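Local coordinates for thylakoid lumenal 15 kDa protein 1, chloroplastic (Arabidopsis thaliana, PDB 3N90) that is of unknown function but folds as a right-handed quadrilateral beta helix of pentapeptide repeats in the thylakoid lumen of chloroplasts, at residues 71-75 / 76-80; 61-65 / 66-70; 133-137 / 138-142; 86-90 / 91-95. The protein carries 2 engineered substitutions. All coordinates share one frame; numbering follows the deposited sequence.

Contact 1. Residues 71-75 / 76-80; sequences ADFSL and ANVTK
Phe73 O takes the N-H of Ala76 across the corner where 71-75 runs into 76-80, with N and O 3.0 Å apart, and Thr97 OG1 adds a weak bond to the same oxygen. The bond from Ala76 closes a type II beta turn from Phe73 to Ala76, one corner of the right-handed quadrilateral beta helix built by pentapeptide repeats. Its donor stands 44° out of the carbonyl plane. Ahead of the corner, Asp72 OD1 is the acceptor for three donors. Ser74 N comes from above the carboxylate plane at 2.9 Å and completes an Asx turn, while Ser74 OG reaches the syn lone pair of the same OD1 at 2.6 Å. The third donor is the hydroxyl of Thr92, and the engineered Met94 gives its backbone N-H to Ser74 OG, so the corner is tied to the next coil. Inside the coil, the Phe73 and Val78 side chains cross at about a right angle. Phe73 CG lies beside its backbone N (chi1 -69°), which turns the ring inward, where CD1 meets Val78 CG2 obliquely at 4.2 Å. The ring also meets that of Phe53, with the two planes only about 10° apart. Ala76 fills the inner side of the turn: its CB sits 4.3 Å from Phe73 CB and 3.2 Å from Phe73 O.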
loop_
_atom_site.group_PDB
_atom_site.type_symbol
_atom_site.label_atom_id
_atom_site.label_comp_id
_atom_site.label_asym_id
_atom_site.label_seq_id
_atom_site.Cartn_x
_atom_site.Cartn_y
_atom_site.Cartn_z
ATOM N N ALA A 71 -0.176 -8.034 -0.165
ATOM C CA ALA A 71 -1.179 -7.321 0.644
ATOM C C ALA A 71 -2.449 -7.103 -0.145
ATOM O O ALA A 71 -2.414 -7.029 -1.388
ATOM C CB ALA A 71 -0.638 -6.002 1.122
ATOM N N ASP A 72 -3.555 -6.939 0.582
ATOM C CA ASP A 72 -4.843 -6.752 -0.084
ATOM C C ASP A 72 -5.306 -5.307 0.071
ATOM O O ASP A 72 -5.595 -4.873 1.195
ATOM C CB ASP A 72 -5.882 -7.682 0.481
ATOM C CG ASP A 72 -7.208 -7.635 -0.299
ATOM O OD1 ASP A 72 -7.237 -7.083 -1.423
ATOM O OD2 ASP A 72 -8.209 -8.154 0.202
ATOM N N PHE A 73 -5.370 -4.575 -1.044
ATOM C CA PHE A 73 -5.874 -3.218 -1.007
ATOM C C PHE A 73 -7.266 -3.144 -1.663
ATOM O O PHE A 73 -7.729 -2.062 -2.011
ATOM C CB PHE A 73 -4.932 -2.257 -1.734
ATOM C CG PHE A 73 -3.639 -2.040 -1.029
ATOM C CD1 PHE A 73 -3.515 -1.041 -0.059
ATOM C CD2 PHE A 73 -2.537 -2.816 -1.341
ATOM C CE1 PHE A 73 -2.296 -0.837 0.597
ATOM C CE2 PHE A 73 -1.341 -2.616 -0.693
ATOM C CZ PHE A 73 -1.222 -1.621 0.272
ATOM N N SER A 74 -7.919 -4.282 -1.834
ATOM C CA SER A 74 -9.230 -4.262 -2.501
ATOM C C SER A 74 -10.159 -3.309 -1.763
ATOM O O SER A 74 -10.216 -3.350 -0.548
ATOM C CB SER A 74 -9.822 -5.659 -2.554
ATOM O OG SER A 74 -8.933 -6.496 -3.290
ATOM N N LEU A 75 -10.855 -2.467 -2.529
ATOM C CA LEU A 75 -11.874 -1.512 -2.004
ATOM C C LEU A 75 -11.291 -0.397 -1.143
ATOM O O LEU A 75 -12.050 0.429 -0.609
ATOM C CB LEU A 75 -12.978 -2.212 -1.186
ATOM C CG LEU A 75 -13.662 -3.459 -1.769
ATOM C CD1 LEU A 75 -14.928 -3.802 -1.035
ATOM C CD2 LEU A 75 -13.940 -3.217 -3.214
ATOM N N ALA A 76 -9.973 -0.382 -0.970
ATOM C CA ALA A 76 -9.344 0.636 -0.131
ATOM C C ALA A 76 -9.342 2.005 -0.803
ATOM O O ALA A 76 -9.281 2.130 -2.052
ATOM C CB ALA A 76 -7.874 0.225 0.250
ATOM N N ASN A 77 -9.393 3.020 0.046
ATOM C CA ASN A 77 -9.151 4.401 -0.361
ATOM C C ASN A 77 -7.648 4.672 -0.199
ATOM O O ASN A 77 -7.152 4.847 0.909
ATOM C CB ASN A 77 -10.015 5.334 0.504
ATOM C CG ASN A 77 -9.903 6.770 0.096
ATOM O OD1 ASN A 77 -9.031 7.123 -0.699
ATOM N ND2 ASN A 77 -10.793 7.618 0.621
ATOM N N VAL A 78 -6.936 4.669 -1.311
ATOM C CA VAL A 78 -5.498 4.868 -1.318
ATOM C C VAL A 78 -5.185 6.198 -1.995
ATOM O O VAL A 78 -4.285 6.297 -2.833
ATOM C CB VAL A 78 -4.785 3.636 -1.972
ATOM C CG1 VAL A 78 -3.308 3.592 -1.550
ATOM C CG2 VAL A 78 -5.448 2.357 -1.484
ATOM N N THR A 79 -5.957 7.222 -1.647
ATOM C CA THR A 79 -5.773 8.535 -2.266
ATOM C C THR A 79 -4.666 9.301 -1.559
ATOM O O THR A 79 -4.568 9.283 -0.337
ATOM C CB THR A 79 -7.094 9.387 -2.270
ATOM O OG1 THR A 79 -7.463 9.666 -0.933
ATOM C CG2 THR A 79 -8.240 8.662 -2.928
ATOM N N LYS A 80 -3.820 9.986 -2.331
ATOM C CA LYS A 80 -2.769 10.848 -1.749
ATOM C C LYS A 80 -1.798 10.122 -0.797
ATOM O O LYS A 80 -1.270 10.701 0.157
ATOM C CB LYS A 80 -3.394 12.077 -1.082
ATOM C CG LYS A 80 -4.113 13.016 -2.037
ATOM C CD LYS A 80 -4.645 14.264 -1.286
ATOM C CE LYS A 80 -5.656 15.029 -2.137
ATOM N NZ LYS A 80 -4.950 15.861 -3.175
#

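Contact 2. Residues 61-65 / 66-70; sequences ADLSE and ADLRG
Leu63 and Leu68 meet through their branch ends, the two side chains crossing at about a right angle. Leu63 CD2 lies 3.8 Å from Leu68 CD2, and Leu63 CD1 is 4.1 Å from Leu68 CD1. Leu63 CD2 also packs on the Ala66 methyl (CB) at 4.1 Å, so one leucine branch touches two inward residues of the next repeat. The side chains are brought to this spacing across a type II beta turn from Leu63 to Ala66, whose Ala66 N donates to Leu63 O at 3.1 Å. Next outward are two Asx turns. Asp62 OD1 accepts Ser64 N on the anti side and Ser64 OG on the syn side, both tilted out of the carboxylate plane. Asp67 is held in a salt bridge by two nitrogens of Arg69, side-on: NE to OD1 at 2.9 Å and NH2 to OD2 at 3.0 Å. OD1 of Asp67 also takes Arg69 N at 3.2 Å, the two Arg69 donors coming from opposite faces of the carboxylate plane. In the wider fold, Leu63 rests on Phe43 and Arg69 on Leu49. The contact thus sets apolar leucine and alanine side chains inside the coil, while the N-H and O-H donors around Asp62 and Asp67 would be expected to stabilise their charged form.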
loop_
_atom_site.group_PDB
_atom_site.type_symbol
_atom_site.label_atom_id
_atom_site.label_comp_id
_atom_site.label_asym_id
_atom_site.label_seq_id
_atom_site.Cartn_x
_atom_site.Cartn_y
_atom_site.Cartn_z
ATOM N N ALA A 61 -1.676 8.476 3.830
ATOM C CA ALA A 61 -0.756 7.630 4.580
ATOM C C ALA A 61 0.615 7.612 3.904
ATOM O O ALA A 61 0.709 7.822 2.688
ATOM C CB ALA A 61 -1.305 6.225 4.704
ATOM N N ASP A 62 1.651 7.348 4.688
ATOM C CA ASP A 62 3.001 7.082 4.165
ATOM C C ASP A 62 3.298 5.579 4.113
ATOM O O ASP A 62 3.522 4.935 5.140
ATOM C CB ASP A 62 4.043 7.821 5.004
ATOM C CG ASP A 62 5.420 7.875 4.323
ATOM O OD1 ASP A 62 5.598 7.220 3.268
ATOM O OD2 ASP A 62 6.325 8.553 4.878
ATOM N N LEU A 63 3.233 5.000 2.921
ATOM C CA LEU A 63 3.660 3.613 2.749
ATOM C C LEU A 63 5.033 3.503 2.002
ATOM O O LEU A 63 5.381 2.452 1.433
ATOM C CB LEU A 63 2.559 2.824 2.057
ATOM C CG LEU A 63 1.396 2.295 2.924
ATOM C CD1 LEU A 63 0.398 1.776 1.918
ATOM C CD2 LEU A 63 1.813 1.119 3.778
ATOM N N SER A 64 5.774 4.602 1.979
ATOM C CA SER A 64 7.057 4.627 1.248
ATOM C C SER A 64 8.001 3.557 1.797
ATOM O O SER A 64 8.011 3.303 3.003
ATOM C CB SER A 64 7.691 6.025 1.230
ATOM O OG SER A 64 8.073 6.460 2.512
ATOM N N GLU A 65 8.697 2.873 0.894
ATOM C CA GLU A 65 9.649 1.800 1.227
ATOM C C GLU A 65 9.057 0.616 2.016
ATOM O O GLU A 65 9.786 -0.215 2.586
ATOM C CB GLU A 65 10.906 2.402 1.908
ATOM C CG GLU A 65 11.980 2.957 0.904
ATOM C CD GLU A 65 12.953 1.887 0.316
ATOM O OE1 GLU A 65 12.516 0.867 -0.282
ATOM O OE2 GLU A 65 14.188 2.087 0.417
ATOM N N ALA A 66 7.729 0.532 2.050
ATOM C CA ALA A 66 7.068 -0.590 2.690
ATOM C C ALA A 66 7.169 -1.878 1.876
ATOM O O ALA A 66 7.166 -1.848 0.640
ATOM C CB ALA A 66 5.605 -0.252 2.961
ATOM N N ASP A 67 7.242 -3.009 2.578
ATOM C CA ASP A 67 7.085 -4.329 1.986
ATOM C C ASP A 67 5.606 -4.674 2.000
ATOM O O ASP A 67 5.045 -4.967 3.044
ATOM C CB ASP A 67 7.916 -5.348 2.776
ATOM C CG ASP A 67 7.807 -6.768 2.237
ATOM O OD1 ASP A 67 7.085 -7.010 1.231
ATOM O OD2 ASP A 67 8.444 -7.668 2.852
ATOM N N LEU A 68 4.947 -4.559 0.835
ATOM C CA LEU A 68 3.507 -4.817 0.690
ATOM C C LEU A 68 3.238 -6.066 -0.161
ATOM O O LEU A 68 2.164 -6.225 -0.716
ATOM C CB LEU A 68 2.818 -3.592 0.055
ATOM C CG LEU A 68 3.000 -2.268 0.822
ATOM C CD1 LEU A 68 2.575 -1.067 -0.068
ATOM C CD2 LEU A 68 2.231 -2.336 2.141
ATOM N N ARG A 69 4.223 -6.961 -0.274
ATOM C CA ARG A 69 4.009 -8.149 -1.085
ATOM C C ARG A 69 2.787 -8.923 -0.638
ATOM O O ARG A 69 2.624 -9.264 0.550
ATOM C CB ARG A 69 5.255 -9.048 -1.066
ATOM C CG ARG A 69 6.474 -8.352 -1.697
ATOM C CD ARG A 69 7.708 -9.223 -1.496
ATOM N NE ARG A 69 8.050 -9.356 -0.078
ATOM C CZ ARG A 69 8.812 -10.327 0.431
ATOM N NH1 ARG A 69 9.315 -11.268 -0.378
ATOM N NH2 ARG A 69 9.095 -10.346 1.747
ATOM N N GLY A 70 1.883 -9.202 -1.575
ATOM C CA GLY A 70 0.708 -9.997 -1.323
ATOM C C GLY A 70 -0.371 -9.324 -0.453
ATOM O O GLY A 70 -1.365 -9.961 -0.059
#

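Contact 3. Residues 133-137 / 138-142; sequences TGNAT and RDTLL
Thr137 O is gripped twice from the following helical turn: Thr140 OG1 donates to it at 2.7 Å and Leu141 N at 3.1 Å. Thr140 can do this because its OG1 sits between the backbone N and carbonyl carbon (chi1 66°), folded back over the helix. One residue earlier, Ala136 O at the N-cap position accepts Thr140 N at 3.0 Å, nearly in line with the carbonyl, and receives a weak bond from Asp139 N. The packing spans four and five residues. Thr140 CG2 lies against Asn135 CB at 3.7 Å. Thr137 and Leu141 run side by side, CG2 of the former 3.9 Å from CD1 of the latter. Beyond the two segments, Thr140 OG1 also bonds to Phe109 N, Thr137 OG1 to Ala107 O and Asn135 ND2 to Asp108. Leu141 continues onto Leu122 and Cys123 of helix 116-125, and Arg138 NH1 reaches Cys123 O and Ala126 O. Leu142, with positive phi, is the C-prime residue where Cys143 N bonds to Arg138 O. This is a short helix ended by a Schellman motif at the C-terminal end of the beta helix, leading straight into the Cys123-Cys143 disulfide.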
loop_
_atom_site.group_PDB
_atom_site.type_symbol
_atom_site.label_atom_id
_atom_site.label_comp_id
_atom_site.label_asym_id
_atom_site.label_seq_id
_atom_site.Cartn_x
_atom_site.Cartn_y
_atom_site.Cartn_z
ATOM N N THR A 133 13.974 -3.406 -5.627
ATOM C CA THR A 133 13.958 -4.491 -6.613
ATOM C C THR A 133 14.606 -4.142 -7.969
ATOM O O THR A 133 14.881 -5.023 -8.768
ATOM C CB THR A 133 12.524 -5.043 -6.916
ATOM O OG1 THR A 133 11.773 -4.058 -7.641
ATOM C CG2 THR A 133 11.775 -5.469 -5.633
ATOM N N GLY A 134 14.814 -2.871 -8.253
ATOM C CA GLY A 134 15.327 -2.528 -9.580
ATOM C C GLY A 134 14.381 -2.947 -10.719
ATOM O O GLY A 134 14.796 -3.098 -11.885
ATOM N N ASN A 135 13.114 -3.183 -10.384
ATOM C CA ASN A 135 12.072 -3.316 -11.404
ATOM C C ASN A 135 11.570 -1.918 -11.781
ATOM O O ASN A 135 11.507 -1.003 -10.945
ATOM C CB ASN A 135 10.950 -4.249 -10.956
ATOM C CG ASN A 135 11.301 -5.698 -11.113
ATOM O OD1 ASN A 135 12.160 -6.052 -11.939
ATOM N ND2 ASN A 135 10.633 -6.565 -10.346
ATOM N N ALA A 136 11.267 -1.708 -13.056
ATOM C CA ALA A 136 10.854 -0.371 -13.464
ATOM C C ALA A 136 9.344 -0.291 -13.283
ATOM O O ALA A 136 8.630 -1.208 -13.702
ATOM C CB ALA A 136 11.246 -0.093 -14.916
ATOM N N THR A 137 8.870 0.778 -12.636
ATOM C CA THR A 137 7.454 0.832 -12.187
ATOM C C THR A 137 6.536 0.639 -13.362
ATOM O O THR A 137 5.626 -0.163 -13.299
ATOM C CB THR A 137 7.105 2.132 -11.430
ATOM O OG1 THR A 137 7.851 2.163 -10.209
ATOM C CG2 THR A 137 5.581 2.206 -11.093
ATOM N N ARG A 138 6.852 1.322 -14.459
ATOM C CA ARG A 138 6.117 1.225 -15.737
ATOM C C ARG A 138 6.098 -0.167 -16.335
ATOM O O ARG A 138 5.114 -0.541 -16.962
ATOM C CB ARG A 138 6.704 2.207 -16.750
ATOM C CG ARG A 138 6.614 3.664 -16.328
ATOM C CD ARG A 138 6.965 4.600 -17.464
ATOM N NE ARG A 138 6.002 4.562 -18.570
ATOM C CZ ARG A 138 4.772 5.086 -18.526
ATOM N NH1 ARG A 138 4.313 5.668 -17.425
ATOM N NH2 ARG A 138 3.983 5.015 -19.584
ATOM N N ASP A 139 7.189 -0.928 -16.165
ATOM C CA ASP A 139 7.232 -2.311 -16.647
ATOM C C ASP A 139 6.383 -3.235 -15.813
ATOM O O ASP A 139 5.694 -4.113 -16.342
ATOM C CB ASP A 139 8.668 -2.829 -16.706
ATOM C CG ASP A 139 9.488 -2.131 -17.757
ATOM O OD1 ASP A 139 8.889 -1.665 -18.752
ATOM O OD2 ASP A 139 10.724 -2.056 -17.591
ATOM N N THR A 140 6.422 -3.063 -14.486
ATOM C CA THR A 140 5.607 -3.893 -13.615
ATOM C C THR A 140 4.146 -3.645 -13.903
ATOM O O THR A 140 3.329 -4.544 -13.752
ATOM C CB THR A 140 5.927 -3.650 -12.110
ATOM O OG1 THR A 140 5.550 -2.322 -11.735
ATOM C CG2 THR A 140 7.425 -3.839 -11.867
ATOM N N LEU A 141 3.842 -2.424 -14.344
ATOM C CA LEU A 141 2.481 -2.024 -14.716
ATOM C C LEU A 141 2.160 -2.320 -16.180
ATOM O O LEU A 141 1.006 -2.233 -16.588
ATOM C CB LEU A 141 2.293 -0.513 -14.481
ATOM C CG LEU A 141 2.110 -0.049 -13.034
ATOM C CD1 LEU A 141 2.149 1.439 -12.879
ATOM C CD2 LEU A 141 0.826 -0.628 -12.436
ATOM N N LEU A 142 3.198 -2.645 -16.956
ATOM C CA LEU A 142 3.046 -2.991 -18.373
ATOM C C LEU A 142 2.397 -1.838 -19.120
ATOM O O LEU A 142 1.412 -2.019 -19.861
ATOM C CB LEU A 142 2.236 -4.275 -18.546
ATOM C CG LEU A 142 2.870 -5.532 -17.930
ATOM C CD1 LEU A 142 1.861 -6.664 -17.916
ATOM C CD2 LEU A 142 4.153 -5.914 -18.703
#

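Contact 4. Residues 86-90 / 91-95; sequences ANLEG and ATMMG. Engineered in segment 91-95: Met93 (natural residue Val), Met94 (natural residue Thr).
Leu88 and Met93 are brought together by the torsions on both sides. In Leu88, chi2 is displaced to 91°, well away from a staggered value, and this sets the position of CD2. In the engineered Met93, where the natural protein has valine, a chi1 of 47° tucks CG over the backbone. Its chain then bends at chi3 (72°), which carries CE back toward the preceding repeat. As a result Met93 CE touches Leu88 CD2 at 3.8 Å, the two side chains crossing at about a right angle. Met93 also packs on Val112. Nearer the corner, Leu88 CB lies 4.1 Å from Ala91 CB, and Ala91 CB is 3.3 Å from Leu88 O. That same oxygen accepts Ala91 N at 2.9 Å, the bond that closes a type II beta turn from Leu88 to Ala91. Gly90, with positive phi, occupies the third position of the turn. Just ahead of it Asn87 OD1 accepts Glu89 N at 2.9 Å, an Asx turn in which the donor stands above the plane of the amide carbonyl. The Asn87 side chain is flanked by Arg69 and Asp108, in coils on either side. Toward the C terminus, Met93 O bonds to Gln118 NE2 and Gly95 O to Arg115 NH1, linking this coil to helix 116-125 and the residue just before it. An apolar residue pointing inward, an Asx turn spanning it with the asparagine one residue before, and a type II turn after it together make the 86-90 corner, as in other pentapeptide repeats of the quadrilateral beta helix.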
loop_
_atom_site.group_PDB
_atom_site.type_symbol
_atom_site.label_atom_id
_atom_site.label_comp_id
_atom_site.label_asym_id
_atom_site.label_seq_id
_atom_site.Cartn_x
_atom_site.Cartn_y
_atom_site.Cartn_z
ATOM N N ALA A 86 7.695 1.408 -2.697
ATOM C CA ALA A 86 6.953 0.374 -2.036
ATOM C C ALA A 86 6.945 -0.862 -2.924
ATOM O O ALA A 86 6.826 -0.756 -4.171
ATOM C CB ALA A 86 5.514 0.852 -1.728
ATOM N N ASN A 87 7.100 -2.019 -2.313
ATOM C CA ASN A 87 7.029 -3.268 -3.061
ATOM C C ASN A 87 5.627 -3.891 -2.970
ATOM O O ASN A 87 5.217 -4.418 -1.926
ATOM C CB ASN A 87 8.154 -4.259 -2.672
ATOM C CG ASN A 87 8.156 -5.511 -3.538
ATOM O OD1 ASN A 87 7.352 -5.646 -4.465
ATOM N ND2 ASN A 87 9.066 -6.440 -3.250
ATOM N N LEU A 88 4.841 -3.774 -4.053
ATOM C CA LEU A 88 3.516 -4.404 -4.061
ATOM C C LEU A 88 3.454 -5.735 -4.796
ATOM O O LEU A 88 2.389 -6.162 -5.205
ATOM C CB LEU A 88 2.414 -3.423 -4.587
ATOM C CG LEU A 88 2.266 -2.145 -3.746
ATOM C CD1 LEU A 88 3.170 -1.041 -4.279
ATOM C CD2 LEU A 88 0.845 -1.657 -3.768
ATOM N N GLU A 89 4.606 -6.393 -4.972
ATOM C CA GLU A 89 4.594 -7.631 -5.740
ATOM C C GLU A 89 3.483 -8.579 -5.282
ATOM O O GLU A 89 3.406 -8.976 -4.097
ATOM C CB GLU A 89 5.988 -8.263 -5.690
ATOM C CG GLU A 89 6.141 -9.663 -6.213
ATOM C CD GLU A 89 7.310 -10.354 -5.466
ATOM O OE1 GLU A 89 8.374 -9.700 -5.232
ATOM O OE2 GLU A 89 7.148 -11.532 -5.091
ATOM N N GLY A 90 2.580 -8.928 -6.203
ATOM C CA GLY A 90 1.518 -9.883 -5.922
ATOM C C GLY A 90 0.390 -9.435 -4.997
ATOM O O GLY A 90 -0.415 -10.249 -4.514
ATOM N N ALA A 91 0.360 -8.144 -4.726
ATOM C CA ALA A 91 -0.778 -7.566 -3.997
ATOM C C ALA A 91 -2.064 -7.624 -4.829
ATOM O O ALA A 91 -2.024 -7.913 -6.050
ATOM C CB ALA A 91 -0.465 -6.107 -3.570
ATOM N N THR A 92 -3.197 -7.380 -4.175
ATOM C CA THR A 92 -4.486 -7.266 -4.887
ATOM C C THR A 92 -5.123 -5.917 -4.646
ATOM O O THR A 92 -4.896 -5.329 -3.596
ATOM C CB THR A 92 -5.457 -8.392 -4.500
ATOM O OG1 THR A 92 -5.431 -8.593 -3.090
ATOM C CG2 THR A 92 -5.018 -9.686 -5.157
ATOM N N MET A 93 -5.884 -5.425 -5.633
ATOM C CA MET A 93 -6.567 -4.145 -5.516
ATOM C C MET A 93 -7.843 -4.183 -6.352
ATOM O O MET A 93 -8.000 -3.415 -7.288
ATOM C CB MET A 93 -5.638 -2.914 -5.795
ATOM C CG MET A 93 -4.754 -3.003 -7.065
ATOM S SD MET A 93 -3.415 -1.730 -7.086
ATOM C CE MET A 93 -2.303 -2.370 -5.836
ATOM N N MET A 94 -8.746 -5.093 -5.985
ATOM C CA MET A 94 -10.050 -5.241 -6.663
ATOM C C MET A 94 -11.083 -4.159 -6.393
ATOM O O MET A 94 -11.081 -3.475 -5.344
ATOM C CB MET A 94 -10.690 -6.572 -6.302
ATOM C CG MET A 94 -9.954 -7.754 -6.859
ATOM S SD MET A 94 -10.708 -9.282 -6.252
ATOM C CE MET A 94 -9.611 -9.696 -4.898
ATOM N N GLY A 95 -11.975 -4.012 -7.366
ATOM C CA GLY A 95 -13.103 -3.088 -7.247
ATOM C C GLY A 95 -12.726 -1.623 -7.214
ATOM O O GLY A 95 -11.706 -1.215 -7.757
#

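From the N terminus the contacts come in series, none nested and none crossing: contact 2 closes its corner at 61-70, contact 1 follows directly at 71-80, contact 4 at 86-95, and contact 3, at 133-142, frames the short helix 137-140. The first three are corners of the beta helix and touch one another. Phe73 CZ packs on Leu68 CD1 at 3.9 Å, joining contacts 1 and 2 in the apolar interior. Backbone bonds between coils join contact 4 to both: Phe73 with Thr92 and Leu68 with Asn87. Contact 3 forms the C-terminal end of the fold and meets contact 4 where Thr133 CG2 lies 3.7 Å from Asn87 ND2; contacts 1 and 2 do not touch it.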